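Local coordinates for protein threonine synthase (PDB 4F4F) that probably catalyses the last step of threonine biosynthesis, turning O-phospho-L-homoserine and water into L-threonine and phosphate with the help of pyridoxal 5'-phosphate, at residues Glu107-Pro112 with Thr414-Lys419; Gly111-Phe116 with Gln179-Ser184. All blocks are in the same frame, centred on the assembly; numbering follows the deposited sequence.

Interaction 1 (Glu107-Pro112 with Thr414-Lys419); sequences ELFHGP and TAHPAK. With PLP (pyridoxal-5'-phosphate), chain C.
Phe109 and His416 meet as an offset edge-to-face pair: the imidazole turns its edge to the face of the Phe109 phenyl ring, with ring centroids 5.3 Å apart and planes at 84°. The touching corner is His416 CD2, 3.7 Å from Phe109 CD1. The same face also receives the backbone of His416, whose CA sits 4.1 Å from the Phe109 ring centroid in a CH-pi contact, while Glu107 CB lies over the opposite face. With CG held between the backbone N and the carbonyl carbon (chi1 55°), the Phe109 ring stands up against the 414-419 backbone, and Phe109 CB comes within 3.4 Å of His416 N.

This packed centre rests on van der Waals and aromatic packing against the 415-416 backbone; no hydrogen bond joins the two segments. His416 belongs to it, although partly exposed in the whole structure, and its ND1 accepts Ala418 N at 3.0 Å, which helps fix the rotation of its ring. The looser side is at His110, partly exposed and turned from the 414-419 segment. Its NE2 gives a nearly straight bond (167°) to Glu107 OE1, approaching from above the carboxylate plane. Glu107 OE2 is bonded in turn to Tyr386.

On the cofactor side, Thr414 OG1 donates to N1 of the pyridoxal phosphate at 2.7 Å, and Ala415 CB rests near its methyl carbon C2A. Loops following the neighbouring parallel strands 103-107 and 409-413 thus pack together at the cofactor pocket, with a hydroxyl side chain at the pyridine nitrogen, a serine or threonine in many fold-type II enzymes.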
loop_
_atom_site.group_PDB
_atom_site.type_symbol
_atom_site.label_atom_id
_atom_site.label_comp_id
_atom_site.label_asym_id
_atom_site.label_seq_id
_atom_site.Cartn_x
_atom_site.Cartn_y
_atom_site.Cartn_z
ATOM N N GLU A 107 13.860 4.670 -0.461
ATOM C CA GLU A 107 13.836 3.231 -0.733
ATOM C C GLU A 107 12.901 2.543 0.241
ATOM O O GLU A 107 13.231 2.364 1.430
ATOM C CB GLU A 107 15.241 2.660 -0.611
ATOM C CG GLU A 107 16.188 3.235 -1.654
ATOM C CD GLU A 107 17.565 2.603 -1.642
ATOM O OE1 GLU A 107 18.026 2.116 -0.570
ATOM O OE2 GLU A 107 18.184 2.589 -2.726
ATOM N N LEU A 108 11.757 2.119 -0.259
ATOM C CA LEU A 108 10.775 1.409 0.575
ATOM C C LEU A 108 10.860 -0.114 0.483
ATOM O O LEU A 108 9.880 -0.828 0.790
ATOM C CB LEU A 108 9.381 1.908 0.204
ATOM C CG LEU A 108 9.179 3.418 0.304
ATOM C CD1 LEU A 108 7.738 3.771 -0.139
ATOM C CD2 LEU A 108 9.516 3.907 1.717
ATOM N N PHE A 109 12.021 -0.615 0.034
ATOM C CA PHE A 109 12.162 -2.020 -0.327
ATOM C C PHE A 109 13.182 -2.806 0.499
ATOM O O PHE A 109 13.649 -3.854 0.078
ATOM C CB PHE A 109 12.466 -2.141 -1.839
ATOM C CG PHE A 109 13.679 -1.354 -2.305
ATOM C CD1 PHE A 109 14.966 -1.711 -1.919
ATOM C CD2 PHE A 109 13.533 -0.280 -3.191
ATOM C CE1 PHE A 109 16.104 -0.994 -2.385
ATOM C CE2 PHE A 109 14.641 0.430 -3.637
ATOM C CZ PHE A 109 15.935 0.064 -3.242
ATOM N N HIS A 110 13.507 -2.327 1.702
ATOM C CA HIS A 110 14.387 -3.074 2.602
ATOM C C HIS A 110 13.699 -4.052 3.527
ATOM O O HIS A 110 14.344 -4.695 4.370
ATOM C CB HIS A 110 15.272 -2.108 3.362
ATOM C CG HIS A 110 16.217 -1.356 2.457
ATOM N ND1 HIS A 110 17.395 -1.861 2.071
ATOM C CD2 HIS A 110 16.083 -0.127 1.828
ATOM C CE1 HIS A 110 17.991 -0.999 1.244
ATOM N NE2 HIS A 110 17.190 0.074 1.109
ATOM N N GLY A 111 12.382 -4.185 3.380
ATOM C CA GLY A 111 11.618 -5.106 4.198
ATOM C C GLY A 111 11.594 -6.510 3.608
ATOM O O GLY A 111 12.205 -6.744 2.558
ATOM N N PRO A 112 10.864 -7.432 4.264
ATOM C CA PRO A 112 10.953 -8.869 4.006
ATOM C C PRO A 112 10.608 -9.306 2.610
ATOM O O PRO A 112 11.044 -10.379 2.225
ATOM C CB PRO A 112 9.938 -9.471 4.996
ATOM C CG PRO A 112 9.849 -8.475 6.067
ATOM C CD PRO A 112 9.999 -7.149 5.414
ATOM N N THR A 414 9.320 1.920 -4.808
ATOM C CA THR A 414 8.347 1.037 -4.215
ATOM C C THR A 414 8.688 -0.452 -4.309
ATOM O O THR A 414 8.007 -1.246 -3.703
ATOM C CB THR A 414 6.959 1.278 -4.858
ATOM O OG1 THR A 414 7.081 1.224 -6.277
ATOM C CG2 THR A 414 6.408 2.682 -4.510
ATOM N N ALA A 415 9.714 -0.820 -5.057
ATOM C CA ALA A 415 10.194 -2.219 -5.128
ATOM C C ALA A 415 11.652 -2.248 -5.475
ATOM O O ALA A 415 12.128 -1.358 -6.163
ATOM C CB ALA A 415 9.438 -3.023 -6.170
ATOM N N HIS A 416 12.324 -3.319 -5.046
ATOM C CA HIS A 416 13.713 -3.570 -5.381
ATOM C C HIS A 416 13.760 -4.017 -6.820
ATOM O O HIS A 416 12.871 -4.768 -7.247
ATOM C CB HIS A 416 14.244 -4.680 -4.471
ATOM C CG HIS A 416 15.741 -4.887 -4.529
ATOM N ND1 HIS A 416 16.344 -5.599 -5.500
ATOM C CD2 HIS A 416 16.748 -4.504 -3.633
ATOM C CE1 HIS A 416 17.671 -5.639 -5.258
ATOM N NE2 HIS A 416 17.917 -4.962 -4.121
ATOM N N PRO A 417 14.794 -3.595 -7.585
ATOM C CA PRO A 417 14.898 -4.097 -8.956
ATOM C C PRO A 417 14.855 -5.627 -9.138
ATOM O O PRO A 417 14.352 -6.090 -10.159
ATOM C CB PRO A 417 16.234 -3.526 -9.473
ATOM C CG PRO A 417 16.903 -2.887 -8.316
ATOM C CD PRO A 417 15.864 -2.623 -7.270
ATOM N N ALA A 418 15.322 -6.391 -8.162
ATOM C CA ALA A 418 15.287 -7.849 -8.267
ATOM C C ALA A 418 13.882 -8.454 -8.241
ATOM O O ALA A 418 13.740 -9.623 -8.551
ATOM C CB ALA A 418 16.166 -8.515 -7.206
ATOM N N LYS A 419 12.866 -7.671 -7.884
ATOM C CA LYS A 419 11.474 -8.116 -7.924
ATOM C C LYS A 419 10.904 -8.129 -9.341
ATOM O O LYS A 419 9.871 -8.770 -9.579
ATOM C CB LYS A 419 10.567 -7.234 -7.038
ATOM C CG LYS A 419 10.535 -7.583 -5.554
ATOM C CD LYS A 419 10.095 -9.041 -5.362
ATOM C CE LYS A 419 9.083 -9.283 -4.244
ATOM N NZ LYS A 419 7.908 -8.397 -4.178
HETATM N N1 PLP C . 4.568 0.224 -6.762
HETATM C C2 PLP C . 4.691 -1.068 -6.271
HETATM C C2A PLP C . 5.963 -1.884 -6.352
HETATM C C3 PLP C . 3.522 -1.703 -5.597
HETATM O O3 PLP C . 3.644 -2.985 -5.098
HETATM C C4 PLP C . 2.254 -0.891 -5.520
HETATM C C4A PLP C . 1.011 -1.399 -4.863
HETATM C C5 PLP C . 2.237 0.488 -6.070
HETATM C C6 PLP C . 3.430 0.970 -6.659
HETATM C C5A PLP C . 0.955 1.337 -5.941
HETATM O O4P PLP C . 0.568 1.650 -4.539
HETATM P P PLP C . -0.848 2.336 -4.058
HETATM O O1P PLP C . -1.005 3.578 -4.922
HETATM O O2P PLP C . -1.879 1.261 -4.338
HETATM O O3P PLP C . -0.747 2.649 -2.580
#

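Interaction 2 (Gly111-Phe116 with Gln179-Ser184); sequences GPTLAF and QRQMTS. With PLP (pyridoxal-5'-phosphate), chain C.
Pro112 and Thr113 form the corner of a type I beta turn from Gly111 to Leu114, closed by Leu114 N to Gly111 O, and this corner faces Gln181 near the C-terminal end of helix 176-183, the closest CA pair being Thr113 and Gln181 at 7.1 Å. One side chain spans the gap. Gln181 starts with CG anti to its carbonyl carbon (chi1 -68°) and bends at chi2, bringing its amide to the turn.

There the two ends of the amide do different work. NE2 of Gln181 donates to Pro112 O at 3.0 Å, meeting the oxygen in the carbonyl plane, on a lone pair; the N-H points well off line, at 134°, and the acceptor is tilted from the amide plane. OE1 of Gln181 instead lies against carbon, 3.4 Å from Thr113 CA and 3.5 Å from Thr113 CB. The methyl CG2 of Thr113 is a little farther from the same oxygen, whereas the hydroxyl OG1 is bonded to Asp118 at the start of helix 117-134.

Farther along the loop, Phe116 reaches the cofactor, with PLP C3 in the plane of its ring at the edge; its CZ is 3.3 Å from PLP O4P. On the helix, Arg180 O accepts Thr183 N, Ser184 N and Ser184 OG, the hydroxyl approaching from above the carbonyl plane at 2.7 Å as the helix ends.

All three touching residues are buried, yet a single bent hydrogen bond is the polar tie between them. The amide therefore satisfies one turn carbonyl and otherwise fills space beside Thr113, joining the helix to the loop that leads to Lys117, the predicted attachment point of the cofactor, not linked to it in this structure.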
loop_
_atom_site.group_PDB
_atom_site.type_symbol
_atom_site.label_atom_id
_atom_site.label_comp_id
_atom_site.label_asym_id
_atom_site.label_seq_id
_atom_site.Cartn_x
_atom_site.Cartn_y
_atom_site.Cartn_z
ATOM N N GLY A 111 12.382 -4.185 3.380
ATOM C CA GLY A 111 11.618 -5.106 4.198
ATOM C C GLY A 111 11.594 -6.510 3.608
ATOM O O GLY A 111 12.205 -6.744 2.558
ATOM N N PRO A 112 10.864 -7.432 4.264
ATOM C CA PRO A 112 10.953 -8.869 4.006
ATOM C C PRO A 112 10.608 -9.306 2.610
ATOM O O PRO A 112 11.044 -10.379 2.225
ATOM C CB PRO A 112 9.938 -9.471 4.996
ATOM C CG PRO A 112 9.849 -8.475 6.067
ATOM C CD PRO A 112 9.999 -7.149 5.414
ATOM N N THR A 113 9.842 -8.508 1.847
ATOM C CA THR A 113 9.523 -8.894 0.465
ATOM C C THR A 113 10.006 -7.899 -0.576
ATOM O O THR A 113 9.547 -7.918 -1.727
ATOM C CB THR A 113 8.001 -9.204 0.230
ATOM O OG1 THR A 113 7.208 -8.012 0.300
ATOM C CG2 THR A 113 7.505 -10.276 1.190
ATOM N N LEU A 114 10.934 -7.026 -0.171
ATOM C CA LEU A 114 11.565 -6.078 -1.085
ATOM C C LEU A 114 10.574 -5.159 -1.773
ATOM O O LEU A 114 10.770 -4.756 -2.915
ATOM C CB LEU A 114 12.391 -6.834 -2.135
ATOM C CG LEU A 114 13.330 -7.923 -1.595
ATOM C CD1 LEU A 114 14.148 -8.521 -2.749
ATOM C CD2 LEU A 114 14.226 -7.379 -0.501
ATOM N N ALA A 115 9.492 -4.829 -1.086
ATOM C CA ALA A 115 8.473 -3.964 -1.665
ATOM C C ALA A 115 7.677 -3.185 -0.613
ATOM O O ALA A 115 7.556 -3.583 0.534
ATOM C CB ALA A 115 7.527 -4.767 -2.546
ATOM N N PHE A 116 7.147 -2.058 -1.048
ATOM C CA PHE A 116 6.677 -1.037 -0.124
ATOM C C PHE A 116 5.464 -1.484 0.713
ATOM O O PHE A 116 5.255 -0.952 1.806
ATOM C CB PHE A 116 6.396 0.269 -0.888
ATOM C CG PHE A 116 4.989 0.405 -1.290
ATOM C CD1 PHE A 116 4.524 -0.250 -2.383
ATOM C CD2 PHE A 116 4.117 1.148 -0.526
ATOM C CE1 PHE A 116 3.212 -0.157 -2.728
ATOM C CE2 PHE A 116 2.782 1.239 -0.888
ATOM C CZ PHE A 116 2.342 0.584 -1.979
ATOM N N GLN A 179 6.597 -16.425 -6.123
ATOM C CA GLN A 179 6.024 -17.659 -5.589
ATOM C C GLN A 179 6.785 -18.188 -4.354
ATOM O O GLN A 179 6.171 -18.622 -3.352
ATOM C CB GLN A 179 5.908 -18.761 -6.654
ATOM C CG GLN A 179 5.148 -19.975 -6.133
ATOM C CD GLN A 179 4.944 -21.051 -7.180
ATOM O OE1 GLN A 179 4.059 -20.937 -8.020
ATOM N NE2 GLN A 179 5.758 -22.097 -7.132
ATOM N N ARG A 180 8.105 -18.149 -4.424
ATOM C CA ARG A 180 8.922 -18.643 -3.329
ATOM C C ARG A 180 8.682 -17.846 -2.053
ATOM O O ARG A 180 8.644 -18.418 -0.982
ATOM C CB ARG A 180 10.387 -18.629 -3.707
ATOM C CG ARG A 180 10.711 -19.655 -4.769
ATOM C CD ARG A 180 12.195 -19.919 -4.861
ATOM N NE ARG A 180 12.517 -21.285 -4.447
ATOM C CZ ARG A 180 12.480 -22.351 -5.248
ATOM N NH1 ARG A 180 12.777 -23.556 -4.768
ATOM N NH2 ARG A 180 12.145 -22.241 -6.533
ATOM N N GLN A 181 8.481 -16.534 -2.171
ATOM C CA GLN A 181 8.177 -15.728 -0.990
ATOM C C GLN A 181 6.845 -16.106 -0.342
ATOM O O GLN A 181 6.680 -15.975 0.874
ATOM C CB GLN A 181 8.256 -14.224 -1.318
ATOM C CG GLN A 181 9.705 -13.808 -1.603
ATOM C CD GLN A 181 10.092 -12.423 -1.105
ATOM O OE1 GLN A 181 9.800 -11.425 -1.777
ATOM N NE2 GLN A 181 10.844 -12.358 0.030
ATOM N N MET A 182 5.888 -16.585 -1.128
ATOM C CA MET A 182 4.634 -17.028 -0.537
ATOM C C MET A 182 4.732 -18.411 0.088
ATOM O O MET A 182 4.056 -18.709 1.093
ATOM C CB MET A 182 3.510 -17.042 -1.591
ATOM C CG MET A 182 3.063 -15.657 -2.006
ATOM S SD MET A 182 1.522 -15.817 -2.930
ATOM C CE MET A 182 2.212 -16.238 -4.526
ATOM N N THR A 183 5.564 -19.274 -0.498
ATOM C CA THR A 183 5.464 -20.703 -0.215
ATOM C C THR A 183 6.606 -21.258 0.625
ATOM O O THR A 183 6.551 -22.399 1.013
ATOM C CB THR A 183 5.409 -21.489 -1.531
ATOM O OG1 THR A 183 6.696 -21.425 -2.170
ATOM C CG2 THR A 183 4.295 -20.924 -2.450
ATOM N N SER A 184 7.642 -20.463 0.901
ATOM C CA SER A 184 8.803 -20.938 1.663
ATOM C C SER A 184 9.022 -20.197 2.989
ATOM O O SER A 184 10.136 -20.169 3.513
ATOM C CB SER A 184 10.067 -20.841 0.815
ATOM O OG SER A 184 10.513 -19.492 0.698
HETATM N N1 PLP C . 4.568 0.224 -6.762
HETATM C C2 PLP C . 4.691 -1.068 -6.271
HETATM C C2A PLP C . 5.963 -1.884 -6.352
HETATM C C3 PLP C . 3.522 -1.703 -5.597
HETATM O O3 PLP C . 3.644 -2.985 -5.098
HETATM C C4 PLP C . 2.254 -0.891 -5.520
HETATM C C4A PLP C . 1.011 -1.399 -4.863
HETATM C C5 PLP C . 2.237 0.488 -6.070
HETATM C C6 PLP C . 3.430 0.970 -6.659
HETATM C C5A PLP C . 0.955 1.337 -5.941
HETATM O O4P PLP C . 0.568 1.650 -4.539
HETATM P P PLP C . -0.848 2.336 -4.058
HETATM O O1P PLP C . -1.005 3.578 -4.922
HETATM O O2P PLP C . -1.879 1.261 -4.338
HETATM O O3P PLP C . -0.747 2.649 -2.580
#

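Both contacts lie in the interior and start from the same loop between strand 103-107 and helix 117-134, sharing Gly111 and Pro112, with centres 10 Å apart. Interaction 1 joins that loop to the one after strand 409-413 and works through aromatic packing, its histidine partly exposed; interaction 2 joins it to helix 176-183, beside the five-stranded parallel sheet, and relies on one amide. Backbone pairing knits the two together: Thr414 O with Phe116 N at 2.9 Å and His416 N with Leu114 O at 3.0 Å are probable hydrogen bonds. A segment of each pair also reaches the cofactor: Thr414 and Ala415 in 414-419, Phe116 in 111-116.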